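Local coordinates for mandelate racemase/muconate lactonizing enzyme family protein (Azoarcus sp., PDB 2QDE) that belongs to the mandelate racemase/muconate lactonizing enzyme family of the enolase superfamily and binds a barium ion at the metal site of its barrel domain, at residues G138-A143 with K165-G170; F193-G198 with K219-L224; P242-E247 with G266-T271. All blocks are in the same frame, centred on the assembly; numbering follows the deposited sequence.

Contact 1. Residues G138-A143 with K165-G170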
loop_
_atom_site.group_PDB
_atom_site.type_symbol
_atom_site.label_atom_id
_atom_site.label_comp_id
_atom_site.label_asym_id
_atom_site.label_seq_id
_atom_site.Cartn_x
_atom_site.Cartn_y
_atom_site.Cartn_z
ATOM N N GLY A 138 25.846 29.441 -4.722
ATOM C CA GLY A 138 24.812 30.213 -4.065
ATOM C C GLY A 138 25.419 30.426 -2.689
ATOM O O GLY A 138 26.433 29.795 -2.382
ATOM N N LEU A 139 24.836 31.273 -1.847
ATOM C CA LEU A 139 25.435 31.507 -0.532
ATOM C C LEU A 139 24.443 31.727 0.600
ATOM O O LEU A 139 23.379 32.315 0.396
ATOM C CB LEU A 139 26.365 32.718 -0.613
ATOM C CG LEU A 139 27.728 32.627 0.065
ATOM C CD1 LEU A 139 28.588 31.587 -0.652
ATOM C CD2 LEU A 139 28.398 34.001 0.023
ATOM N N VAL A 140 24.804 31.254 1.793
ATOM C CA VAL A 140 23.973 31.414 2.987
ATOM C C VAL A 140 24.362 32.739 3.643
ATOM O O VAL A 140 25.545 33.042 3.754
ATOM C CB VAL A 140 24.238 30.297 4.024
ATOM C CG1 VAL A 140 23.249 30.419 5.179
ATOM C CG2 VAL A 140 24.119 28.940 3.377
ATOM N N LEU A 141 23.384 33.515 4.098
ATOM C CA LEU A 141 23.691 34.801 4.722
ATOM C C LEU A 141 23.798 34.723 6.247
ATOM O O LEU A 141 23.242 33.825 6.882
ATOM C CB LEU A 141 22.635 35.843 4.337
ATOM C CG LEU A 141 22.345 36.010 2.841
ATOM C CD1 LEU A 141 21.353 37.153 2.652
ATOM C CD2 LEU A 141 23.629 36.294 2.076
ATOM N N GLY A 142 24.520 35.679 6.827
ATOM C CA GLY A 142 24.689 35.708 8.267
ATOM C C GLY A 142 23.516 36.356 8.974
ATOM O O GLY A 142 22.782 37.153 8.382
ATOM N N ALA A 143 23.333 36.016 10.245
ATOM C CA ALA A 143 22.235 36.570 11.028
ATOM C C ALA A 143 22.433 38.065 11.267
ATOM O O ALA A 143 23.552 38.583 11.187
ATOM C CB ALA A 143 22.122 35.840 12.365
ATOM N N LYS A 165 20.432 31.874 0.401
ATOM C CA LYS A 165 19.824 31.030 1.421
ATOM C C LYS A 165 19.848 31.714 2.794
ATOM O O LYS A 165 20.870 32.279 3.179
ATOM C CB LYS A 165 20.581 29.700 1.481
ATOM C CG LYS A 165 20.220 28.806 2.654
ATOM C CD LYS A 165 20.988 27.493 2.571
ATOM C CE LYS A 165 20.977 26.755 3.884
ATOM N NZ LYS A 165 21.650 25.441 3.769
ATOM N N LEU A 166 18.726 31.658 3.516
ATOM C CA LEU A 166 18.618 32.266 4.842
ATOM C C LEU A 166 18.394 31.203 5.916
ATOM O O LEU A 166 17.825 30.144 5.647
ATOM C CB LEU A 166 17.436 33.261 4.892
ATOM C CG LEU A 166 17.300 34.250 3.727
ATOM C CD1 LEU A 166 15.975 34.981 3.823
ATOM C CD2 LEU A 166 18.469 35.240 3.725
ATOM N N LYS A 167 18.859 31.470 7.130
ATOM C CA LYS A 167 18.633 30.538 8.232
ATOM C C LYS A 167 17.466 31.064 9.054
ATOM O O LYS A 167 17.482 32.217 9.490
ATOM C CB LYS A 167 19.887 30.424 9.098
ATOM C CG LYS A 167 21.059 29.838 8.340
ATOM C CD LYS A 167 22.239 29.490 9.227
ATOM C CE LYS A 167 23.321 28.800 8.405
ATOM N NZ LYS A 167 24.575 28.592 9.194
ATOM N N ALA A 168 16.466 30.224 9.283
ATOM C CA ALA A 168 15.269 30.647 10.005
ATOM C C ALA A 168 15.212 30.143 11.435
ATOM O O ALA A 168 14.663 29.057 11.683
ATOM C CB ALA A 168 14.053 30.165 9.235
ATOM N N GLY A 169 15.765 30.938 12.357
ATOM C CA GLY A 169 15.777 30.565 13.756
ATOM C C GLY A 169 14.454 30.744 14.487
ATOM O O GLY A 169 14.072 29.899 15.314
ATOM N N GLY A 170 13.734 31.814 14.172
ATOM C CA GLY A 170 12.463 32.059 14.828
ATOM C C GLY A 170 12.641 33.167 15.850
ATOM O O GLY A 170 13.765 33.638 16.082
HETATM O O HOH W 1 20.738 33.577 7.447
#
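Val-140 and Lys-165 form a parallel beta bridge between the first two strands of the barrel domain, the two strands of a right-handed beta-alpha-beta unit whose crossover is helix 146-159. Two backbone hydrogen bonds make the bridge. Lys-165 N donates to Leu-139 O over 3.0 Å, nearly straight at hydrogen, and Leu-141 N donates to Lys-165 O at 2.9 Å, so the backbone of one lysine serves both bonds. The same carbonyl also takes a CA-H...O contact from Val-140 CA at 3.2 Å.

Apolar contacts lie on both faces of the sheet. On the face of Val-140 and Lys-165 the two side chains run side by side; CG of Lys-165 is anti to the backbone N (chi1 170°) and the chain stays extended, which lays its methylenes along the valine, with CD 3.5 Å from Val-140 CG2. A branched valine suits this place, since its other methyl, CG1, meets CE of Lys-167, whose chain crosses it at about a right angle. The long aliphatic stem of Lys-165 carries NZ onward to Asp-195 and to a salt bridge with Glu-221, close to the metal. On the reverse face Leu-141 and Leu-166 lie alongside each other, CD1 to CD2 at 3.6 Å, and fill the layer between the sheet and helices 146-159 and 172-186.

Past the bridge the strands separate, and water takes over the pairing: it donates to Leu-141 O at 2.6 Å and accepts from Lys-167 N at 2.8 Å.

Contact 2. Residues F193-G198 with K219-L224. With BA (barium ion), chain I.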
loop_
_atom_site.group_PDB
_atom_site.type_symbol
_atom_site.label_atom_id
_atom_site.label_comp_id
_atom_site.label_asym_id
_atom_site.label_seq_id
_atom_site.Cartn_x
_atom_site.Cartn_y
_atom_site.Cartn_z
ATOM N N PHE A 193 15.580 31.040 -0.686
ATOM C CA PHE A 193 14.968 29.998 0.133
ATOM C C PHE A 193 15.496 30.014 1.560
ATOM O O PHE A 193 16.440 30.740 1.864
ATOM C CB PHE A 193 15.121 28.605 -0.514
ATOM C CG PHE A 193 16.538 28.111 -0.632
ATOM C CD1 PHE A 193 17.074 27.254 0.330
ATOM C CD2 PHE A 193 17.314 28.437 -1.750
ATOM C CE1 PHE A 193 18.367 26.717 0.179
ATOM C CE2 PHE A 193 18.605 27.910 -1.915
ATOM C CZ PHE A 193 19.131 27.045 -0.949
ATOM N N ILE A 194 14.873 29.232 2.438
ATOM C CA ILE A 194 15.283 29.197 3.839
ATOM C C ILE A 194 15.601 27.791 4.344
ATOM O O ILE A 194 15.105 26.799 3.811
ATOM C CB ILE A 194 14.194 29.803 4.743
ATOM C CG1 ILE A 194 12.881 29.030 4.571
ATOM C CG2 ILE A 194 13.995 31.273 4.399
ATOM C CD1 ILE A 194 11.779 29.478 5.514
ATOM N N ASP A 195 16.427 27.730 5.384
ATOM C CA ASP A 195 16.860 26.472 5.991
ATOM C C ASP A 195 16.412 26.461 7.454
ATOM O O ASP A 195 16.733 27.378 8.206
ATOM C CB ASP A 195 18.381 26.379 5.902
ATOM C CG ASP A 195 18.916 25.015 6.288
ATOM O OD1 ASP A 195 18.154 24.192 6.836
ATOM O OD2 ASP A 195 20.121 24.773 6.051
ATOM N N ILE A 196 15.673 25.427 7.847
ATOM C CA ILE A 196 15.148 25.312 9.209
ATOM C C ILE A 196 15.969 24.381 10.098
ATOM O O ILE A 196 15.838 24.407 11.320
ATOM C CB ILE A 196 13.691 24.789 9.192
ATOM C CG1 ILE A 196 12.915 25.436 8.040
ATOM C CG2 ILE A 196 13.006 25.112 10.506
ATOM C CD1 ILE A 196 12.857 26.956 8.104
ATOM N N ASN A 197 16.804 23.551 9.481
ATOM C CA ASN A 197 17.640 22.613 10.225
ATOM C C ASN A 197 16.803 21.658 11.092
ATOM O O ASN A 197 17.241 21.230 12.164
ATOM C CB ASN A 197 18.657 23.367 11.103
ATOM C CG ASN A 197 19.751 24.048 10.285
ATOM O OD1 ASN A 197 20.427 23.412 9.469
ATOM N ND2 ASN A 197 19.936 25.343 10.508
ATOM N N GLY A 198 15.602 21.337 10.618
ATOM C CA GLY A 198 14.727 20.410 11.318
ATOM C C GLY A 198 14.212 20.800 12.691
ATOM O O GLY A 198 13.850 19.932 13.492
ATOM N N LYS A 219 12.062 27.104 -2.052
ATOM C CA LYS A 219 11.956 25.874 -1.272
ATOM C C LYS A 219 12.167 26.105 0.220
ATOM O O LYS A 219 12.612 27.179 0.635
ATOM C CB LYS A 219 12.992 24.857 -1.771
ATOM C CG LYS A 219 14.396 25.453 -1.956
ATOM C CD LYS A 219 15.371 24.435 -2.529
ATOM C CE LYS A 219 16.612 25.097 -3.109
ATOM N NZ LYS A 219 16.295 25.894 -4.317
ATOM N N ILE A 220 11.825 25.092 1.015
ATOM C CA ILE A 220 12.018 25.119 2.463
ATOM C C ILE A 220 12.945 23.947 2.782
ATOM O O ILE A 220 12.586 22.793 2.554
ATOM C CB ILE A 220 10.704 24.898 3.250
ATOM C CG1 ILE A 220 9.643 25.921 2.827
ATOM C CG2 ILE A 220 10.985 25.019 4.742
ATOM C CD1 ILE A 220 10.053 27.344 3.043
ATOM N N GLU A 221 14.135 24.235 3.296
ATOM C CA GLU A 221 15.086 23.179 3.618
ATOM C C GLU A 221 14.884 22.567 5.006
ATOM O O GLU A 221 14.941 23.264 6.025
ATOM C CB GLU A 221 16.516 23.704 3.504
ATOM C CG GLU A 221 17.592 22.627 3.676
ATOM C CD GLU A 221 19.004 23.192 3.593
ATOM O OE1 GLU A 221 19.188 24.215 2.894
ATOM O OE2 GLU A 221 19.927 22.599 4.209
ATOM N N GLN A 222 14.653 21.255 5.020
ATOM C CA GLN A 222 14.458 20.473 6.243
ATOM C C GLN A 222 13.653 21.157 7.349
ATOM O O GLN A 222 14.202 21.521 8.398
ATOM C CB GLN A 222 15.814 20.054 6.819
ATOM C CG GLN A 222 15.719 18.922 7.833
ATOM C CD GLN A 222 15.391 17.589 7.183
ATOM O OE1 GLN A 222 14.516 16.855 7.648
ATOM N NE2 GLN A 222 16.095 17.267 6.104
ATOM N N PRO A 223 12.340 21.330 7.139
ATOM C CA PRO A 223 11.516 21.974 8.162
ATOM C C PRO A 223 11.309 21.107 9.407
ATOM O O PRO A 223 11.254 21.623 10.525
ATOM C CB PRO A 223 10.205 22.257 7.423
ATOM C CG PRO A 223 10.132 21.155 6.431
ATOM C CD PRO A 223 11.552 21.046 5.925
ATOM N N LEU A 224 11.218 19.794 9.211
ATOM C CA LEU A 224 10.979 18.855 10.307
ATOM C C LEU A 224 12.213 18.019 10.662
ATOM O O LEU A 224 13.185 17.985 9.911
ATOM C CB LEU A 224 9.811 17.932 9.926
ATOM C CG LEU A 224 8.527 18.656 9.501
ATOM C CD1 LEU A 224 7.557 17.677 8.848
ATOM C CD2 LEU A 224 7.893 19.324 10.721
HETATM BA BA BA I . 20.559 22.211 6.896
#
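Asp-195 OD2 has two strong partners: the barium ion at 2.7 Å and NZ of Lys-165, which donates a hydrogen bond. Glu-221 OE2, 2.9 Å from Asp-195 OD2, binds the same ion at 2.8 Å, and the two carboxylates lie stacked with their planes 28° apart. Such closeness of two acids is tolerable because the cation, and Lys-165 in a salt bridge with Glu-221 OE1, would offset their charge. In both acids CG is anti to the backbone N (chi1 -170° and -174°), which sends neighbouring strands' carboxylates to one ion. Asn-197 OD1 adds a neutral ligand and Asp-246 completes the protein's set. Asp-195 OD1, bound to the ion at a longer 3.1 Å, also accepts from Asn-197 N, which approaches from above the carboxylate plane; this Asx turn braces the first-shell aspartate.

The parallel backbones are joined by Glu-221 N to Ile-194 O (2.8 Å) and Ile-196 N to Glu-221 O (2.9 Å). Farther on Gly-198, at positive phi, donates to Gln-222 O, and its CA comes close to Leu-224 O where a side chain would clash.

Before the metal site, Lys-219 CE rests over the centre of the Phe-193 ring, 3.6 Å from its centroid, with NZ in an off-centre cation-pi contact; Glu-221 OE1 meets the ring at its edge. On the sheet face away from Asp-195 and Glu-221, Ile-194 CG1 packs against Ile-220 CD1, 3.6 Å away. Ile-194 leans on helix 202-212, the crossover between these strands, while strands 164-167 and 243-245 continue the sheet and helix 229-236 covers Pro-223.

Contact 3. Residues P242-E247 with G266-T271. With BA (barium ion), chain I.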
loop_
_atom_site.group_PDB
_atom_site.type_symbol
_atom_site.label_atom_id
_atom_site.label_comp_id
_atom_site.label_asym_id
_atom_site.label_seq_id
_atom_site.Cartn_x
_atom_site.Cartn_y
_atom_site.Cartn_z
ATOM N N PRO A 242 8.081 23.863 -2.348
ATOM C CA PRO A 242 8.894 22.644 -2.410
ATOM C C PRO A 242 9.586 22.401 -1.074
ATOM O O PRO A 242 10.027 23.342 -0.427
ATOM C CB PRO A 242 9.896 22.949 -3.520
ATOM C CG PRO A 242 9.150 23.905 -4.403
ATOM C CD PRO A 242 8.482 24.812 -3.400
ATOM N N ILE A 243 9.667 21.136 -0.673
ATOM C CA ILE A 243 10.303 20.755 0.577
ATOM C C ILE A 243 11.545 19.917 0.260
ATOM O O ILE A 243 11.431 18.839 -0.328
ATOM C CB ILE A 243 9.344 19.915 1.449
ATOM C CG1 ILE A 243 8.030 20.674 1.677
ATOM C CG2 ILE A 243 10.014 19.552 2.764
ATOM C CD1 ILE A 243 8.186 21.996 2.405
ATOM N N TYR A 244 12.719 20.415 0.643
ATOM C CA TYR A 244 13.984 19.716 0.405
ATOM C C TYR A 244 14.494 19.044 1.679
ATOM O O TYR A 244 14.258 19.537 2.783
ATOM C CB TYR A 244 15.050 20.690 -0.104
ATOM C CG TYR A 244 14.992 20.967 -1.593
ATOM C CD1 TYR A 244 13.776 21.213 -2.239
ATOM C CD2 TYR A 244 16.160 21.024 -2.347
ATOM C CE1 TYR A 244 13.732 21.513 -3.603
ATOM C CE2 TYR A 244 16.128 21.321 -3.708
ATOM C CZ TYR A 244 14.913 21.566 -4.328
ATOM O OH TYR A 244 14.893 21.857 -5.670
ATOM N N ALA A 245 15.210 17.934 1.519
ATOM C CA ALA A 245 15.742 17.202 2.659
ATOM C C ALA A 245 17.264 17.293 2.763
ATOM O O ALA A 245 17.971 17.114 1.771
ATOM C CB ALA A 245 15.327 15.747 2.567
ATOM N N ASP A 246 17.763 17.583 3.961
ATOM C CA ASP A 246 19.201 17.644 4.195
ATOM C C ASP A 246 19.499 16.593 5.252
ATOM O O ASP A 246 19.911 15.477 4.932
ATOM C CB ASP A 246 19.629 19.026 4.698
ATOM C CG ASP A 246 21.108 19.088 5.067
ATOM O OD1 ASP A 246 21.832 18.077 4.902
ATOM O OD2 ASP A 246 21.550 20.163 5.526
ATOM N N GLU A 247 19.254 16.951 6.509
ATOM C CA GLU A 247 19.483 16.039 7.613
ATOM C C GLU A 247 18.824 14.677 7.393
ATOM O O GLU A 247 19.389 13.654 7.764
ATOM C CB GLU A 247 18.991 16.656 8.929
ATOM C CG GLU A 247 19.903 17.749 9.481
ATOM C CD GLU A 247 19.597 19.138 8.934
ATOM O OE1 GLU A 247 19.090 19.257 7.796
ATOM O OE2 GLU A 247 19.876 20.119 9.656
ATOM N N GLY A 266 13.568 17.825 -3.337
ATOM C CA GLY A 266 14.963 18.090 -3.651
ATOM C C GLY A 266 15.828 17.641 -2.490
ATOM O O GLY A 266 15.303 17.342 -1.416
ATOM N N LEU A 267 17.145 17.617 -2.684
ATOM C CA LEU A 267 18.051 17.143 -1.635
ATOM C C LEU A 267 19.311 17.993 -1.464
ATOM O O LEU A 267 19.750 18.651 -2.403
ATOM C CB LEU A 267 18.489 15.711 -1.964
ATOM C CG LEU A 267 17.434 14.671 -2.362
ATOM C CD1 LEU A 267 18.115 13.516 -3.099
ATOM C CD2 LEU A 267 16.695 14.175 -1.136
ATOM N N MET A 268 19.880 17.978 -0.261
ATOM C CA MET A 268 21.129 18.688 0.005
ATOM C C MET A 268 22.111 17.619 0.465
ATOM O O MET A 268 21.729 16.666 1.145
ATOM C CB MET A 268 21.017 19.730 1.129
ATOM C CG MET A 268 19.631 20.104 1.585
ATOM S SD MET A 268 18.629 20.900 0.343
ATOM C CE MET A 268 19.795 22.008 -0.371
ATOM N N ILE A 269 23.375 17.770 0.101
ATOM C CA ILE A 269 24.373 16.808 0.525
ATOM C C ILE A 269 25.597 17.524 1.092
ATOM O O ILE A 269 25.819 18.698 0.819
ATOM C CB ILE A 269 24.826 15.925 -0.665
ATOM C CG1 ILE A 269 25.736 14.793 -0.176
ATOM C CG2 ILE A 269 25.574 16.775 -1.687
ATOM C CD1 ILE A 269 26.231 13.882 -1.283
ATOM N N LYS A 270 26.358 16.813 1.918
ATOM C CA LYS A 270 27.621 17.316 2.462
ATOM C C LYS A 270 28.509 16.086 2.425
ATOM O O LYS A 270 28.081 15.003 2.823
ATOM C CB LYS A 270 27.492 17.828 3.906
ATOM C CG LYS A 270 26.804 19.180 4.038
ATOM C CD LYS A 270 27.036 19.783 5.416
ATOM C CE LYS A 270 26.310 21.118 5.586
ATOM N NZ LYS A 270 24.841 20.962 5.494
ATOM N N THR A 271 29.730 16.231 1.925
ATOM C CA THR A 271 30.632 15.094 1.852
ATOM C C THR A 271 30.854 14.457 3.221
ATOM O O THR A 271 31.022 13.248 3.321
ATOM C CB THR A 271 31.989 15.488 1.225
ATOM O OG1 THR A 271 32.468 16.694 1.826
ATOM C CG2 THR A 271 31.829 15.709 -0.270
HETATM BA BA BA I . 20.559 22.211 6.896
#
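With CG anti to the carbonyl carbon (chi1 -83°), Tyr-244 lays its ring over Gly-266, while Asp-246, its CG anti to the backbone N (chi1 175°), directs OD2 at the barium ion, 2.7 Å away. Gly-266 CA stands over the centre of the ring, 3.2 Å from its centroid in a CH-pi contact; the absence of a side chain is what lets the tyrosine come down so flat. At the ring's edge lies Met-268 SD, a Met-aromatic contact, and the same sulfur touches Tyr-244 CB at 3.6 Å. A flexible methionine suits this place: chi1, nearly eclipsed (-13°), brings CG to a tight 3.3 Å from Asp-246 CB, and the bend at chi2 turns SD to the ring.

Two backbone bonds join the parallel strands around Ala-245, from its N to Gly-266 O (3.0 Å) and from Met-268 N to its O (2.9 Å). Ala-245 and Leu-267 share one face, CB and CD2 just touching, and Leu-267 packs on helix 277-290.

Lys-273 NZ forms a salt bridge with Asp-246 OD1, Tyr-57 OH hydrogen-bonds it too, and Lys-270 NZ lies 3.4 Å from Asp-246 OD2. A metal-binding acid at the C-terminal end of a barrel strand is characteristic of the enolase superfamily.

Contacts 1, 2 and 3 follow one another along the chain, each closing before the next opens, and each joins the two strands of a beta-alpha-beta unit in the barrel domain. Their six strands, from 135-140 to 266-269, are consecutive and mutually parallel within one larger, mixed sheet. The centres of contacts 1 and 2 are about 10 Å apart, those of 2 and 3 about 9 Å; contacts 1 and 3, about 15 Å apart, do not touch. Backbone pairing between strands 164-167 and 192-195, then 220-221 and 243-245, bridges the steps. The curved sheet thereby collects metal ligands from contacts 2 and 3, with Lys-165 of contact 1 beside them, around one barium ion.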